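Local coordinates for hypothetical protein PA3696 (Pseudomonas aeruginosa, PDB 1YOX) that is of unknown function but belongs to the AIM24 (mitochondrial biogenesis) family of the cupin clan, at residues 139-143 / 144-148. Residues are numbered along the deposited sequence; the frame is centred on the assembly and turned at random.
Sequences GFFGG and EGFIL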
loop_
_atom_site.group_PDB
_atom_site.type_symbol
_atom_site.label_atom_id
_atom_site.label_comp_id
_atom_site.label_asym_id
_atom_site.label_seq_id
_atom_site.Cartn_x
_atom_site.Cartn_y
_atom_site.Cartn_z
ATOM N N GLY C 139 -3.089 -5.975 -21.901
ATOM C CA GLY C 139 -2.697 -5.810 -20.493
ATOM C C GLY C 139 -3.893 -5.491 -19.593
ATOM O O GLY C 139 -5.023 -5.899 -19.878
ATOM N N PHE C 140 -3.643 -4.743 -18.520
ATOM C CA PHE C 140 -4.672 -4.407 -17.533
ATOM C C PHE C 140 -5.864 -3.729 -18.162
ATOM O O PHE C 140 -7.009 -4.044 -17.835
ATOM C CB PHE C 140 -4.115 -3.513 -16.405
ATOM C CG PHE C 140 -5.161 -3.112 -15.386
ATOM C CD1 PHE C 140 -5.448 -3.939 -14.302
ATOM C CD2 PHE C 140 -5.879 -1.924 -15.531
ATOM C CE1 PHE C 140 -6.421 -3.591 -13.369
ATOM C CE2 PHE C 140 -6.842 -1.565 -14.612
ATOM C CZ PHE C 140 -7.111 -2.402 -13.516
ATOM N N PHE C 141 -5.601 -2.782 -19.065
ATOM C CA PHE C 141 -6.710 -2.089 -19.721
ATOM C C PHE C 141 -7.371 -2.906 -20.847
ATOM O O PHE C 141 -8.386 -2.495 -21.409
ATOM C CB PHE C 141 -6.334 -0.643 -20.109
ATOM C CG PHE C 141 -6.218 0.278 -18.920
ATOM C CD1 PHE C 141 -5.047 0.971 -18.672
ATOM C CD2 PHE C 141 -7.281 0.409 -18.033
ATOM C CE1 PHE C 141 -4.934 1.803 -17.574
ATOM C CE2 PHE C 141 -7.201 1.233 -16.925
ATOM C CZ PHE C 141 -6.022 1.934 -16.683
ATOM N N GLY C 142 -6.831 -4.088 -21.124
ATOM C CA GLY C 142 -7.549 -5.094 -21.917
ATOM C C GLY C 142 -8.734 -5.713 -21.184
ATOM O O GLY C 142 -9.640 -6.282 -21.806
ATOM N N GLY C 143 -8.756 -5.605 -19.856
ATOM C CA GLY C 143 -9.825 -6.244 -19.086
ATOM C C GLY C 143 -11.123 -5.462 -19.175
ATOM O O GLY C 143 -11.817 -5.450 -20.204
ATOM N N GLU C 144 -11.424 -4.801 -18.065
ATOM C CA GLU C 144 -12.535 -3.880 -17.929
ATOM C C GLU C 144 -12.453 -2.767 -18.989
ATOM O O GLU C 144 -13.452 -2.458 -19.657
ATOM C CB GLU C 144 -12.507 -3.323 -16.487
ATOM C CG GLU C 144 -12.051 -4.424 -15.460
ATOM C CD GLU C 144 -11.667 -3.907 -14.051
ATOM O OE1 GLU C 144 -12.236 -4.455 -13.073
ATOM O OE2 GLU C 144 -10.792 -2.998 -13.919
ATOM N N GLY C 145 -11.250 -2.215 -19.176
ATOM C CA GLY C 145 -11.035 -1.068 -20.063
ATOM C C GLY C 145 -10.680 0.158 -19.244
ATOM O O GLY C 145 -10.780 0.154 -18.023
ATOM N N PHE C 146 -10.264 1.214 -19.924
ATOM C CA PHE C 146 -9.996 2.502 -19.295
ATOM C C PHE C 146 -11.282 3.329 -19.351
ATOM O O PHE C 146 -11.816 3.598 -20.430
ATOM C CB PHE C 146 -8.822 3.224 -19.976
ATOM C CG PHE C 146 -8.486 4.550 -19.349
ATOM C CD1 PHE C 146 -7.806 4.608 -18.137
ATOM C CD2 PHE C 146 -8.887 5.751 -19.954
ATOM C CE1 PHE C 146 -7.512 5.844 -17.536
ATOM C CE2 PHE C 146 -8.605 6.993 -19.356
ATOM C CZ PHE C 146 -7.911 7.038 -18.146
ATOM N N ILE C 147 -11.775 3.711 -18.170
ATOM C CA ILE C 147 -13.065 4.393 -18.029
ATOM C C ILE C 147 -12.917 5.744 -17.297
ATOM O O ILE C 147 -12.395 5.810 -16.171
ATOM C CB ILE C 147 -14.090 3.463 -17.338
ATOM C CG1 ILE C 147 -14.184 2.128 -18.109
ATOM C CG2 ILE C 147 -15.457 4.159 -17.170
ATOM C CD1 ILE C 147 -14.814 0.946 -17.329
ATOM N N LEU C 148 -13.312 6.815 -17.986
ATOM C CA LEU C 148 -13.444 8.146 -17.388
ATOM C C LEU C 148 -14.891 8.459 -17.120
ATOM O O LEU C 148 -15.706 8.407 -18.025
ATOM C CB LEU C 148 -12.902 9.239 -18.289
ATOM C CG LEU C 148 -11.462 9.643 -18.116
ATOM C CD1 LEU C 148 -11.189 10.794 -19.076
ATOM C CD2 LEU C 148 -11.185 10.055 -16.684
#
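F146 turns its CG anti to the backbone N (chi1 -179°), while F141 keeps its CG beside the backbone N (chi1 -72°), and with these torsions the two side chains run next to each other in a common direction. The rings form a T-shaped pair, centroids 5.2 Å apart and planes perpendicular: the edge of F146 meets the face of F141, with F146 CD1 3.5 Å from F141 CZ. F146 CB covers the same face in a CH-pi contact, 4.1 Å from the F141 ring centroid, and CD2 of F140 lies over the opposite face, so the F141 ring is sandwiched. At its rim, F141 CD2 comes within 3.5 Å of G145 O.

The backbone here illustrates how a turn can bring an edge onto a face between residues five apart. The N-H of G142 bonds to G139 O and that of G143 to F140 O, coiling the loop. G145 CA then donates a CA-H...O contact to F141 O (3.3 Å). E144 reaches back over the turn, its OE2 3.8 Å from F140 CZ and oblique to that ring, whereas OE1 makes a salt bridge with R233 of the second subunit.

The turn belongs to the long loop of a beta hairpin, whose strands 127-134 and 146-152 are antiparallel neighbours in one sheet; F146 packs on F132 and Q115 of the flanking strands, while F140 and F141 rest against helix 227-237.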